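Local coordinates for UV damage endonuclease (Sulfolobus acidocaldarius, PDB 3TC3), which probably acts as a DNA-repair endonuclease, cutting the strand at ultraviolet-induced lesions, and carries a manganese ion in a TIM-barrel fold, at residues A[72-77]-A[295-300]; A[220-225]-A[251-256]; A[264-269]-A[288-293]; A[272-277]-A[304-309]. One frame throughout, in Å; residues are numbered along the deposited sequence.

Contact 1: A[72-77]-A[295-300]; sequences HEILFF and SALKAV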
loop_
_atom_site.group_PDB
_atom_site.type_symbol
_atom_site.label_atom_id
_atom_site.label_comp_id
_atom_site.label_asym_id
_atom_site.label_seq_id
_atom_site.Cartn_x
_atom_site.Cartn_y
_atom_site.Cartn_z
ATOM N N HIS A 72 16.450 12.447 -1.955
ATOM C CA HIS A 72 16.074 12.771 -0.561
ATOM C C HIS A 72 16.078 11.568 0.395
ATOM O O HIS A 72 15.619 11.658 1.506
ATOM C CB HIS A 72 14.694 13.441 -0.599
ATOM C CG HIS A 72 14.760 14.800 -1.243
ATOM N ND1 HIS A 72 14.729 14.981 -2.582
ATOM C CD2 HIS A 72 14.946 16.069 -0.690
ATOM C CE1 HIS A 72 14.843 16.291 -2.882
ATOM N NE2 HIS A 72 15.011 16.962 -1.748
ATOM N N GLU A 73 16.660 10.456 -0.024
ATOM C CA GLU A 73 16.910 9.280 0.839
ATOM C C GLU A 73 15.587 8.598 1.280
ATOM O O GLU A 73 15.491 8.078 2.397
ATOM C CB GLU A 73 17.832 9.619 2.028
ATOM C CG GLU A 73 19.136 10.362 1.501
ATOM C CD GLU A 73 20.021 10.715 2.681
ATOM O OE1 GLU A 73 20.728 9.816 3.150
ATOM O OE2 GLU A 73 19.963 11.862 3.134
ATOM N N ILE A 74 14.628 8.623 0.379
ATOM C CA ILE A 74 13.276 8.027 0.603
ATOM C C ILE A 74 13.166 6.815 -0.350
ATOM O O ILE A 74 13.073 6.974 -1.567
ATOM C CB ILE A 74 12.197 9.064 0.271
ATOM C CG1 ILE A 74 12.237 10.162 1.365
ATOM C CG2 ILE A 74 10.800 8.413 0.367
ATOM C CD1 ILE A 74 11.516 11.424 0.923
ATOM N N LEU A 75 13.337 5.607 0.185
ATOM C CA LEU A 75 13.583 4.402 -0.651
ATOM C C LEU A 75 12.387 3.441 -0.654
ATOM O O LEU A 75 12.477 2.331 -1.139
ATOM C CB LEU A 75 14.860 3.661 -0.235
ATOM C CG LEU A 75 16.203 4.412 -0.432
ATOM C CD1 LEU A 75 17.315 3.479 -0.221
ATOM C CD2 LEU A 75 16.245 5.103 -1.699
ATOM N N PHE A 76 11.231 3.946 -0.199
ATOM C CA PHE A 76 9.963 3.135 -0.218
ATOM C C PHE A 76 8.894 4.103 -0.810
ATOM O O PHE A 76 8.897 5.320 -0.578
ATOM C CB PHE A 76 9.685 2.756 1.297
ATOM C CG PHE A 76 8.494 1.823 1.555
ATOM C CD1 PHE A 76 7.878 1.032 0.531
ATOM C CD2 PHE A 76 8.086 1.693 2.914
ATOM C CE1 PHE A 76 6.830 0.154 0.913
ATOM C CE2 PHE A 76 7.022 0.848 3.304
ATOM C CZ PHE A 76 6.393 0.037 2.263
ATOM N N PHE A 77 7.963 3.549 -1.595
ATOM C CA PHE A 77 6.879 4.378 -2.155
ATOM C C PHE A 77 5.652 3.531 -2.367
ATOM O O PHE A 77 5.759 2.362 -2.730
ATOM C CB PHE A 77 7.328 4.986 -3.508
ATOM C CG PHE A 77 6.415 6.087 -3.956
ATOM C CD1 PHE A 77 6.346 7.317 -3.231
ATOM C CD2 PHE A 77 5.576 5.927 -5.123
ATOM C CE1 PHE A 77 5.376 8.284 -3.641
ATOM C CE2 PHE A 77 4.675 6.945 -5.523
ATOM C CZ PHE A 77 4.608 8.171 -4.773
ATOM N N SER A 295 6.340 15.006 5.699
ATOM C CA SER A 295 6.606 14.111 6.765
ATOM C C SER A 295 7.720 13.122 6.444
ATOM O O SER A 295 8.449 12.732 7.377
ATOM C CB SER A 295 5.335 13.347 7.228
ATOM O OG SER A 295 4.580 14.204 8.071
ATOM N N ALA A 296 7.850 12.673 5.179
ATOM C CA ALA A 296 8.920 11.754 4.852
ATOM C C ALA A 296 10.272 12.430 5.065
ATOM O O ALA A 296 11.195 11.774 5.577
ATOM C CB ALA A 296 8.796 11.313 3.416
ATOM N N LEU A 297 10.341 13.730 4.772
ATOM C CA LEU A 297 11.589 14.471 5.066
ATOM C C LEU A 297 11.879 14.550 6.529
ATOM O O LEU A 297 13.045 14.385 6.896
ATOM C CB LEU A 297 11.587 15.869 4.451
ATOM C CG LEU A 297 11.556 15.802 2.910
ATOM C CD1 LEU A 297 11.338 17.192 2.375
ATOM C CD2 LEU A 297 12.826 15.160 2.337
ATOM N N LYS A 298 10.841 14.727 7.370
ATOM C CA LYS A 298 11.050 14.820 8.829
ATOM C C LYS A 298 11.524 13.429 9.258
ATOM O O LYS A 298 12.478 13.299 10.070
ATOM C CB LYS A 298 9.727 15.162 9.506
ATOM C CG LYS A 298 9.038 16.575 9.287
ATOM C CD LYS A 298 7.576 16.513 10.006
ATOM C CE LYS A 298 6.910 17.829 10.247
ATOM N NZ LYS A 298 5.780 17.456 11.183
ATOM N N ALA A 299 10.917 12.338 8.716
ATOM C CA ALA A 299 11.344 11.038 9.198
ATOM C C ALA A 299 12.792 10.655 8.782
ATOM O O ALA A 299 13.504 10.027 9.563
ATOM C CB ALA A 299 10.321 9.968 8.686
ATOM N N VAL A 300 13.205 11.050 7.553
ATOM C CA VAL A 300 14.568 10.761 7.101
ATOM C C VAL A 300 15.548 11.482 8.079
ATOM O O VAL A 300 16.540 10.846 8.484
ATOM C CB VAL A 300 14.710 11.303 5.672
ATOM C CG1 VAL A 300 16.200 11.401 5.279
ATOM C CG2 VAL A 300 14.098 10.381 4.714
#
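Two successive backbone carbonyls, not side chains, receive the closest approach of Val300: its CG2 lies 3.6 Å from Glu73 O and 3.8 Å from His72 O. The two carbonyls lie together because the backbone reverses here. Glu73 has left-handed backbone torsions (phi 67°) and is the C-prime residue of a Schellman motif, in which Glu73 N bonds to Leu70 O and Ile74 N to Asn69 O. The other methyl of Val300, CG1, rests on the CB of Glu73, whose carboxylate makes a salt bridge with Lys304. Within the TIM barrel the motif terminates helix 48-71, and a short link follows to strand 76-78, the second strand; helix 293-305, the last of the barrel, packs against this link. Ile74 supplies the apolar core. With CG1 anti to its own carbonyl carbon and the chain extended beyond it (chi2 163°), the end of the side chain comes up to the helix and sets CD1 3.7 Å from Ala296 CB. Its CG1 meets Val300 CG2 at 3.8 Å, the two side chains crossing at about a right angle. Tyr26 of the first strand touches both Ile74 and Ala296 and so backs this cluster. At the margin, His72 CD2 is 3.8 Å from Leu297 CD2. Neither side chain is fully buried, but the imidazole is steadied by the preceding helix: it stacks on Trp68, and its ND1 hydrogen-bonds to Trp68 O. The same leucine methyl lies 4.2 Å from Ile74 CD1.

Contact 2: A[220-225]-A[251-256]; sequences DNLHHS and DYSEQE. With MN (manganese (II) ion), chain C.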
loop_
_atom_site.group_PDB
_atom_site.type_symbol
_atom_site.label_atom_id
_atom_site.label_comp_id
_atom_site.label_asym_id
_atom_site.label_seq_id
_atom_site.Cartn_x
_atom_site.Cartn_y
_atom_site.Cartn_z
ATOM N N ASP A 220 -0.273 -1.870 11.073
ATOM C CA ASP A 220 -0.642 -0.461 11.090
ATOM C C ASP A 220 -0.745 -0.065 12.532
ATOM O O ASP A 220 -1.557 -0.597 13.250
ATOM C CB ASP A 220 -1.931 -0.279 10.386
ATOM C CG ASP A 220 -2.270 1.165 10.330
ATOM O OD1 ASP A 220 -2.462 1.835 11.331
ATOM O OD2 ASP A 220 -2.315 1.662 9.140
ATOM N N ASN A 221 0.159 0.842 12.931
ATOM C CA ASN A 221 0.267 1.138 14.376
ATOM C C ASN A 221 -0.990 1.885 14.908
ATOM O O ASN A 221 -1.409 1.576 16.007
ATOM C CB ASN A 221 1.513 1.903 14.687
ATOM C CG ASN A 221 1.532 3.277 14.127
ATOM O OD1 ASN A 221 1.132 3.530 12.965
ATOM N ND2 ASN A 221 2.032 4.218 14.955
ATOM N N LEU A 222 -1.520 2.852 14.169
ATOM C CA LEU A 222 -2.683 3.605 14.690
ATOM C C LEU A 222 -3.854 2.627 14.779
ATOM O O LEU A 222 -4.546 2.591 15.779
ATOM C CB LEU A 222 -2.998 4.747 13.721
ATOM C CG LEU A 222 -4.260 5.559 14.077
ATOM C CD1 LEU A 222 -4.126 6.180 15.441
ATOM C CD2 LEU A 222 -4.479 6.653 13.007
ATOM N N HIS A 223 -4.024 1.746 13.767
ATOM C CA HIS A 223 -5.144 0.828 13.858
ATOM C C HIS A 223 -5.040 -0.116 15.030
ATOM O O HIS A 223 -6.042 -0.445 15.699
ATOM C CB HIS A 223 -5.273 0.021 12.572
ATOM C CG HIS A 223 -5.566 0.838 11.328
ATOM N ND1 HIS A 223 -5.489 0.272 10.082
ATOM C CD2 HIS A 223 -5.835 2.184 11.146
ATOM C CE1 HIS A 223 -5.746 1.201 9.120
ATOM N NE2 HIS A 223 -5.940 2.387 9.735
ATOM N N HIS A 224 -3.834 -0.599 15.249
ATOM C CA HIS A 224 -3.617 -1.488 16.403
ATOM C C HIS A 224 -3.856 -0.771 17.707
ATOM O O HIS A 224 -4.420 -1.385 18.618
ATOM C CB HIS A 224 -2.164 -1.983 16.302
ATOM C CG HIS A 224 -1.770 -2.902 17.478
ATOM N ND1 HIS A 224 -2.211 -4.195 17.566
ATOM C CD2 HIS A 224 -0.965 -2.681 18.599
ATOM C CE1 HIS A 224 -1.732 -4.754 18.734
ATOM N NE2 HIS A 224 -0.951 -3.833 19.340
ATOM N N SER A 225 -3.472 0.503 17.807
ATOM C CA SER A 225 -3.649 1.234 19.050
ATOM C C SER A 225 -5.153 1.286 19.361
ATOM O O SER A 225 -5.577 1.294 20.563
ATOM C CB SER A 225 -3.066 2.623 18.939
ATOM O OG SER A 225 -3.857 3.539 18.177
ATOM N N ASP A 251 2.821 0.248 8.324
ATOM C CA ASP A 251 2.124 1.537 8.059
ATOM C C ASP A 251 2.120 2.396 9.295
ATOM O O ASP A 251 1.605 1.944 10.361
ATOM C CB ASP A 251 0.687 1.335 7.633
ATOM C CG ASP A 251 0.521 0.807 6.194
ATOM O OD1 ASP A 251 1.376 0.952 5.357
ATOM O OD2 ASP A 251 -0.589 0.346 5.889
ATOM N N TYR A 252 2.755 3.567 9.237
ATOM C CA TYR A 252 2.858 4.438 10.394
ATOM C C TYR A 252 1.869 5.586 10.228
ATOM O O TYR A 252 1.910 6.347 9.257
ATOM C CB TYR A 252 4.294 4.997 10.563
ATOM C CG TYR A 252 4.337 5.987 11.733
ATOM C CD1 TYR A 252 4.085 7.388 11.548
ATOM C CD2 TYR A 252 4.641 5.552 13.022
ATOM C CE1 TYR A 252 4.126 8.278 12.600
ATOM C CE2 TYR A 252 4.762 6.404 14.045
ATOM C CZ TYR A 252 4.440 7.776 13.889
ATOM O OH TYR A 252 4.526 8.579 14.983
ATOM N N SER A 253 1.046 5.772 11.233
ATOM C CA SER A 253 0.210 6.980 11.319
ATOM C C SER A 253 0.013 7.396 12.724
ATOM O O SER A 253 0.536 6.766 13.627
ATOM C CB SER A 253 -1.168 6.776 10.640
ATOM O OG SER A 253 -1.660 8.108 10.370
ATOM N N GLU A 254 -0.636 8.563 12.867
ATOM C CA GLU A 254 -0.954 9.065 14.195
ATOM C C GLU A 254 -2.360 9.631 14.164
ATOM O O GLU A 254 -2.872 9.971 13.094
ATOM C CB GLU A 254 -0.028 10.223 14.623
ATOM C CG GLU A 254 1.475 9.841 14.685
ATOM C CD GLU A 254 2.285 11.008 15.009
ATOM O OE1 GLU A 254 1.784 11.962 15.666
ATOM O OE2 GLU A 254 3.454 11.002 14.652
ATOM N N GLN A 255 -2.916 9.751 15.348
ATOM C CA GLN A 255 -4.198 10.360 15.502
ATOM C C GLN A 255 -4.120 11.864 15.286
ATOM O O GLN A 255 -3.257 12.518 15.886
ATOM C CB GLN A 255 -4.679 9.975 16.899
ATOM C CG GLN A 255 -5.968 10.798 17.267
ATOM C CD GLN A 255 -7.117 10.270 16.462
ATOM O OE1 GLN A 255 -7.301 9.030 16.362
ATOM N NE2 GLN A 255 -7.888 11.173 15.838
ATOM N N GLU A 256 -5.003 12.433 14.420
ATOM C CA GLU A 256 -5.112 13.934 14.385
ATOM C C GLU A 256 -5.803 14.455 15.663
ATOM O O GLU A 256 -6.893 13.989 16.006
ATOM C CB GLU A 256 -5.899 14.371 13.199
ATOM C CG GLU A 256 -5.946 15.926 12.982
ATOM C CD GLU A 256 -4.669 16.526 12.522
ATOM O OE1 GLU A 256 -3.605 15.840 12.651
ATOM O OE2 GLU A 256 -4.738 17.665 11.955
HETATM MN MN MN C . -2.624 1.709 7.216
HETATM O O HOH W 1 -3.453 1.599 4.978
#
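Asp220 and Asp251 form a parallel beta bridge at the C-terminal ends of two neighbouring TIM-barrel strands, 217-220 and 249-252, with both side chains on the face that holds the manganese. The packing is tight here. Asp220 OD2 binds the manganese at 1.9 Å, whereas Asp251 OD2 is a long, weak ligand at 2.8 Å and also takes a hydrogen bond from Gln160; the two carboxylate planes stand 81° apart. Glu195 and Glu288 complete the protein ligands. The second oxygen of Asp220, OD1, accepts from His223 N at 2.9 Å, so one carboxylate both holds metal and N-caps helix 221-226. The bond from Asn221 N to Asp251 O, 3.1 Å, belongs to the bridge although its donor is the first residue of the helix. Farther along, the contact has no hydrogen bonds and opens toward the partly exposed Glu254 and Gln255. Leu222 lies against main chain there, CD2 3.7 Å from Glu254 O and CD1 3.8 Å from Gln255 N. Between the two regions the amide of Asn221 reaches across to the backbone of Ser253: with CG between its own backbone N and carbonyl carbon (chi1 67°), ND2 makes a weak bond to Ser253 O, and OD1 receives Ser253 N on a lone pair at 2.8 Å.

Contact 3: A[264-269]-A[288-293]; sequences HATTIN and EVKDKE. With MN (manganese (II) ion), chain C.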
loop_
_atom_site.group_PDB
_atom_site.type_symbol
_atom_site.label_atom_id
_atom_site.label_comp_id
_atom_site.label_asym_id
_atom_site.label_seq_id
_atom_site.Cartn_x
_atom_site.Cartn_y
_atom_site.Cartn_z
ATOM N N HIS A 264 -6.520 10.235 10.324
ATOM C CA HIS A 264 -5.035 10.307 10.206
ATOM C C HIS A 264 -4.530 11.772 10.369
ATOM O O HIS A 264 -5.136 12.727 9.937
ATOM C CB HIS A 264 -4.592 9.879 8.806
ATOM C CG HIS A 264 -4.598 8.388 8.546
ATOM N ND1 HIS A 264 -4.259 7.883 7.327
ATOM C CD2 HIS A 264 -4.899 7.313 9.356
ATOM C CE1 HIS A 264 -4.377 6.545 7.347
ATOM N NE2 HIS A 264 -4.756 6.178 8.593
ATOM N N ALA A 265 -3.414 11.891 11.057
ATOM C CA ALA A 265 -2.773 13.149 11.293
ATOM C C ALA A 265 -2.395 13.865 9.990
ATOM O O ALA A 265 -2.096 13.244 8.952
ATOM C CB ALA A 265 -1.538 12.923 12.121
ATOM N N THR A 266 -2.397 15.205 10.121
ATOM C CA THR A 266 -2.049 16.020 8.958
ATOM C C THR A 266 -0.512 16.090 8.793
ATOM O O THR A 266 -0.028 16.537 7.739
ATOM C CB THR A 266 -2.646 17.454 9.082
ATOM O OG1 THR A 266 -2.504 17.932 10.403
ATOM C CG2 THR A 266 -4.124 17.368 8.720
ATOM N N THR A 267 0.217 15.658 9.825
ATOM C CA THR A 267 1.695 15.560 9.703
ATOM C C THR A 267 2.162 14.676 10.850
ATOM O O THR A 267 1.405 14.498 11.829
ATOM C CB THR A 267 2.348 17.003 9.880
ATOM O OG1 THR A 267 3.747 16.948 9.491
ATOM C CG2 THR A 267 2.270 17.498 11.372
ATOM N N ILE A 268 3.354 14.124 10.745
ATOM C CA ILE A 268 3.853 13.326 11.866
ATOM C C ILE A 268 4.361 14.262 12.963
ATOM O O ILE A 268 4.819 15.370 12.731
ATOM C CB ILE A 268 5.004 12.331 11.525
ATOM C CG1 ILE A 268 6.215 13.072 10.932
ATOM C CG2 ILE A 268 4.493 11.264 10.520
ATOM C CD1 ILE A 268 7.401 11.991 10.804
ATOM N N ASN A 269 4.249 13.773 14.202
ATOM C CA ASN A 269 4.861 14.465 15.313
ATOM C C ASN A 269 6.240 13.840 15.595
ATOM O O ASN A 269 6.373 12.618 15.760
ATOM C CB ASN A 269 3.940 14.296 16.540
ATOM C CG ASN A 269 4.564 14.904 17.789
ATOM O OD1 ASN A 269 5.475 14.342 18.394
ATOM N ND2 ASN A 269 4.106 16.089 18.136
ATOM N N GLU A 288 1.550 7.302 6.582
ATOM C CA GLU A 288 0.189 7.596 6.076
ATOM C C GLU A 288 -0.340 8.820 6.820
ATOM O O GLU A 288 -0.977 8.739 7.932
ATOM C CB GLU A 288 -0.727 6.401 6.425
ATOM C CG GLU A 288 -0.352 5.149 5.662
ATOM C CD GLU A 288 -1.380 4.045 5.813
ATOM O OE1 GLU A 288 -1.848 3.843 6.973
ATOM O OE2 GLU A 288 -1.612 3.335 4.839
ATOM N N VAL A 289 0.235 9.922 6.389
ATOM C CA VAL A 289 -0.183 11.233 6.964
ATOM C C VAL A 289 -0.429 12.177 5.788
ATOM O O VAL A 289 0.044 12.018 4.673
ATOM C CB VAL A 289 0.879 11.766 7.921
ATOM C CG1 VAL A 289 0.806 10.993 9.283
ATOM C CG2 VAL A 289 2.294 11.829 7.298
ATOM N N LYS A 290 -1.152 13.260 6.080
ATOM C CA LYS A 290 -1.709 13.956 4.960
ATOM C C LYS A 290 -0.692 14.877 4.269
ATOM O O LYS A 290 -0.928 15.216 3.108
ATOM C CB LYS A 290 -2.837 14.873 5.454
ATOM C CG LYS A 290 -4.005 14.026 6.101
ATOM C CD LYS A 290 -4.780 13.312 5.083
ATOM C CE LYS A 290 -6.004 12.695 5.844
ATOM N NZ LYS A 290 -6.135 11.260 5.426
ATOM N N ASP A 291 0.425 15.219 4.931
ATOM C CA ASP A 291 1.434 16.051 4.199
ATOM C C ASP A 291 2.540 15.266 3.513
ATOM O O ASP A 291 3.489 15.889 2.969
ATOM C CB ASP A 291 2.065 17.138 5.150
ATOM C CG ASP A 291 2.875 16.583 6.290
ATOM O OD1 ASP A 291 2.926 15.325 6.437
ATOM O OD2 ASP A 291 3.443 17.426 7.007
ATOM N N LYS A 292 2.379 13.940 3.433
ATOM C CA LYS A 292 3.132 13.137 2.394
ATOM C C LYS A 292 4.633 13.398 2.485
ATOM O O LYS A 292 5.246 13.089 3.532
ATOM C CB LYS A 292 2.570 13.326 0.977
ATOM C CG LYS A 292 1.133 12.796 0.951
ATOM C CD LYS A 292 0.537 12.834 -0.479
ATOM C CE LYS A 292 -0.903 12.382 -0.570
ATOM N NZ LYS A 292 -0.986 10.907 -0.188
ATOM N N GLU A 293 5.239 13.888 1.418
ATOM C CA GLU A 293 6.721 13.975 1.387
ATOM C C GLU A 293 7.292 14.895 2.508
ATOM O O GLU A 293 8.425 14.702 2.886
ATOM C CB GLU A 293 7.266 14.486 0.008
ATOM C CG GLU A 293 6.974 15.985 -0.238
ATOM C CD GLU A 293 5.499 16.351 -0.542
ATOM O OE1 GLU A 293 4.585 15.487 -0.772
ATOM O OE2 GLU A 293 5.239 17.576 -0.610
HETATM MN MN MN C . -2.624 1.709 7.216
HETATM O O HOH W 2 -3.170 10.307 5.215
HETATM O O HOH W 3 -7.944 9.967 7.833
HETATM O O HOH W 1 -3.453 1.599 4.978
#
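The loops that follow the last two strands of the TIM barrel meet here beside the manganese site, with His264 of one loop crossing Glu288 of the other obliquely. Glu288 OE1 binds the manganese at 2.3 Å, while OE2 has a salt bridge to Arg78 and lies 2.5 Å from the metal-bound water, which probably donates to it. The His264 imidazole flanks this ligand, CE1 3.7 Å from Glu288 OE1, its plane turned 35° from that of the carboxylate. Two waters link the histidine to Lys290 NZ, one at the backbone N and one, weakly, in the ring plane at ND1. Main chain joins the loops through Lys290 N, which donates to Ala265 O at 3.0 Å. Val289 packs between the loops, its CG1 3.9 Å from Ile268 CG2 and 4.2 Å from Ala265 CB. At the far end Thr267, with OG1 anti to N (chi1 -168°), donates to Asp291 OD2 in a short bond of 2.5 Å. The hydroxyl approaches on the syn side of the carboxylate, 28° out of its plane. Thr267 OG1 is also bonded to Lys298 NZ, and Asp291 OD1 to Ser295 OG, both on helix 293-305. Donors at both oxygens, with Lys298 reached through Thr267, would probably favour the ionised form of Asp291.

Contact 4: A[272-277]-A[304-309]; sequences NFRRFV and KELNKL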
loop_
_atom_site.group_PDB
_atom_site.type_symbol
_atom_site.label_atom_id
_atom_site.label_comp_id
_atom_site.label_asym_id
_atom_site.label_seq_id
_atom_site.Cartn_x
_atom_site.Cartn_y
_atom_site.Cartn_z
ATOM N N ASN A 272 6.605 11.668 18.738
ATOM C CA ASN A 272 5.865 10.397 18.607
ATOM C C ASN A 272 6.642 9.455 17.690
ATOM O O ASN A 272 6.747 8.262 17.958
ATOM C CB ASN A 272 4.430 10.617 18.101
ATOM C CG ASN A 272 3.545 11.242 19.141
ATOM O OD1 ASN A 272 3.783 11.104 20.333
ATOM N ND2 ASN A 272 2.531 11.920 18.709
ATOM N N PHE A 273 7.145 9.999 16.582
ATOM C CA PHE A 273 7.868 9.150 15.638
ATOM C C PHE A 273 9.141 8.611 16.243
ATOM O O PHE A 273 9.451 7.417 16.066
ATOM C CB PHE A 273 8.114 9.945 14.304
ATOM C CG PHE A 273 8.772 9.111 13.253
ATOM C CD1 PHE A 273 8.063 8.097 12.618
ATOM C CD2 PHE A 273 10.126 9.308 12.953
ATOM C CE1 PHE A 273 8.731 7.282 11.637
ATOM C CE2 PHE A 273 10.767 8.536 11.980
ATOM C CZ PHE A 273 10.066 7.523 11.309
ATOM N N ARG A 274 9.854 9.508 16.931
ATOM C CA ARG A 274 11.074 9.041 17.646
ATOM C C ARG A 274 10.729 7.932 18.649
ATOM O O ARG A 274 11.472 6.933 18.764
ATOM C CB ARG A 274 11.744 10.219 18.356
ATOM C CG ARG A 274 12.474 11.115 17.398
ATOM C CD ARG A 274 12.932 12.391 18.139
ATOM N NE ARG A 274 13.743 13.216 17.282
ATOM C CZ ARG A 274 15.042 13.058 17.118
ATOM N NH1 ARG A 274 15.690 12.065 17.730
ATOM N NH2 ARG A 274 15.657 13.885 16.271
ATOM N N ARG A 275 9.640 8.039 19.385
ATOM C CA ARG A 275 9.309 6.999 20.360
ATOM C C ARG A 275 9.008 5.683 19.667
ATOM O O ARG A 275 9.413 4.578 20.132
ATOM C CB ARG A 275 8.122 7.402 21.191
ATOM C CG ARG A 275 8.488 7.928 22.599
ATOM C CD ARG A 275 7.218 8.117 23.442
ATOM N NE ARG A 275 6.834 9.513 23.313
ATOM C CZ ARG A 275 5.798 9.951 22.623
ATOM N NH1 ARG A 275 5.002 9.071 21.998
ATOM N NH2 ARG A 275 5.565 11.273 22.545
ATOM N N PHE A 276 8.359 5.755 18.501
ATOM C CA PHE A 276 8.105 4.572 17.739
ATOM C C PHE A 276 9.387 3.910 17.214
ATOM O O PHE A 276 9.553 2.679 17.297
ATOM C CB PHE A 276 7.190 4.988 16.543
ATOM C CG PHE A 276 6.752 3.827 15.737
ATOM C CD1 PHE A 276 5.656 3.054 16.187
ATOM C CD2 PHE A 276 7.375 3.510 14.557
ATOM C CE1 PHE A 276 5.186 1.997 15.486
ATOM C CE2 PHE A 276 6.887 2.340 13.790
ATOM C CZ PHE A 276 5.855 1.567 14.326
ATOM N N VAL A 277 10.239 4.680 16.589
ATOM C CA VAL A 277 11.389 4.042 15.929
ATOM C C VAL A 277 12.379 3.514 16.998
ATOM O O VAL A 277 13.183 2.657 16.654
ATOM C CB VAL A 277 12.153 4.947 14.972
ATOM C CG1 VAL A 277 11.311 5.277 13.722
ATOM C CG2 VAL A 277 12.598 6.153 15.620
ATOM N N LYS A 304 18.321 9.439 10.306
ATOM C CA LYS A 304 19.742 9.655 10.043
ATOM C C LYS A 304 20.390 9.940 11.400
ATOM O O LYS A 304 21.475 9.425 11.715
ATOM C CB LYS A 304 19.960 10.848 9.092
ATOM C CG LYS A 304 19.719 10.513 7.621
ATOM C CD LYS A 304 19.658 11.741 6.665
ATOM C CE LYS A 304 21.041 12.241 6.352
ATOM N NZ LYS A 304 21.093 13.043 5.100
ATOM N N GLU A 305 19.716 10.756 12.189
ATOM C CA GLU A 305 20.217 11.093 13.521
ATOM C C GLU A 305 20.346 9.884 14.419
ATOM O O GLU A 305 21.301 9.778 15.184
ATOM C CB GLU A 305 19.425 12.211 14.133
ATOM C CG GLU A 305 19.924 12.552 15.510
ATOM C CD GLU A 305 18.804 12.980 16.395
ATOM O OE1 GLU A 305 18.133 13.946 15.972
ATOM O OE2 GLU A 305 18.618 12.368 17.501
ATOM N N LEU A 306 19.437 8.944 14.279
ATOM C CA LEU A 306 19.450 7.728 15.068
ATOM C C LEU A 306 20.270 6.592 14.426
ATOM O O LEU A 306 20.239 5.465 14.907
ATOM C CB LEU A 306 18.014 7.279 15.324
ATOM C CG LEU A 306 17.110 8.164 16.166
ATOM C CD1 LEU A 306 15.704 7.569 16.083
ATOM C CD2 LEU A 306 17.622 8.319 17.649
ATOM N N ASN A 307 20.993 6.893 13.339
ATOM C CA ASN A 307 21.766 5.885 12.585
ATOM C C ASN A 307 20.956 4.668 12.198
ATOM O O ASN A 307 21.443 3.546 12.202
ATOM C CB ASN A 307 23.009 5.455 13.388
ATOM C CG ASN A 307 23.885 6.608 13.662
ATOM O OD1 ASN A 307 24.208 7.354 12.746
ATOM N ND2 ASN A 307 24.259 6.807 14.934
ATOM N N LYS A 308 19.691 4.899 11.883
ATOM C CA LYS A 308 18.796 3.828 11.482
ATOM C C LYS A 308 18.258 4.022 10.101
ATOM O O LYS A 308 17.297 3.321 9.718
ATOM C CB LYS A 308 17.625 3.682 12.474
ATOM C CG LYS A 308 18.026 2.771 13.597
ATOM C CD LYS A 308 16.804 2.129 14.176
ATOM C CE LYS A 308 16.483 2.663 15.522
ATOM N NZ LYS A 308 15.831 1.660 16.432
ATOM N N LEU A 309 18.840 4.924 9.325
ATOM C CA LEU A 309 18.372 5.110 7.945
ATOM C C LEU A 309 19.022 4.143 6.958
ATOM O O LEU A 309 20.255 4.052 6.888
ATOM C CB LEU A 309 18.574 6.558 7.484
ATOM C CG LEU A 309 18.116 6.845 6.031
ATOM C CD1 LEU A 309 16.631 7.041 5.902
ATOM C CD2 LEU A 309 18.810 8.098 5.558
#
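Lys308 NZ is gripped by two backbone carbonyls, Val277 O at 2.8 Å and Val280 O, three residues on. Val277 is in the last turn of helix 270-279, one of the outer helices of the TIM barrel, and Val280 immediately follows it; the lysine comes from the tail after the neighbouring last helix, 293-305. An ammonium group there would probably be favoured by the partial negative charge of a helix C-terminus. The Lys308 chain bends at chi3 and chi4 to reach Val277 O, with NZ tilted 22° out of the carbonyl plane. The tail is brought round by a Schellman motif that ends helix 293-305: Asn307, of positive phi, is its C-prime residue, and Lys308 N bonds back to Leu303 O. On the outer side Arg274 and Glu305 make a salt bridge in which NH1 meets OE2 at 3.0 Å and NH2 faces OE1 at 2.5 Å, a distance short enough to be doubtful in detail. The arginine runs straight from CG to NE and presents its guanidinium edge, the carboxylate plane being inclined 30° to it; NE is held separately by Glu270. Between the two polar links, Leu306 points at the helix: its CD2 lies obliquely at the guanidinium, 4.2 Å from Arg274 NH1, and its CD1 presses on Val277 CG2 at 3.4 Å, closer than ordinary van der Waals contact.

How the contacts relate
From the N terminus, 72-77 opens contact 1, whose closure at 295-300 brings the turn before the second barrel strand to the last helix. Contacts 2 and 3 both lie within that long excursion, one after the other: contact 2 closes at 251-256 before 264-269 opens contact 3, and the two share the manganese and a water bound to it. Contact 4 opens at 272-277, before contact 3 closes at 288-293, and closes at 304-309, beyond the end of contact 1, so it crosses both. Ser253 OG bonded to Glu288 O joins contact 2 to contact 3, Ala299 packed on Phe273 joins contact 1 to contact 4, and Glu254 with Asn272 joins contact 2 to contact 4.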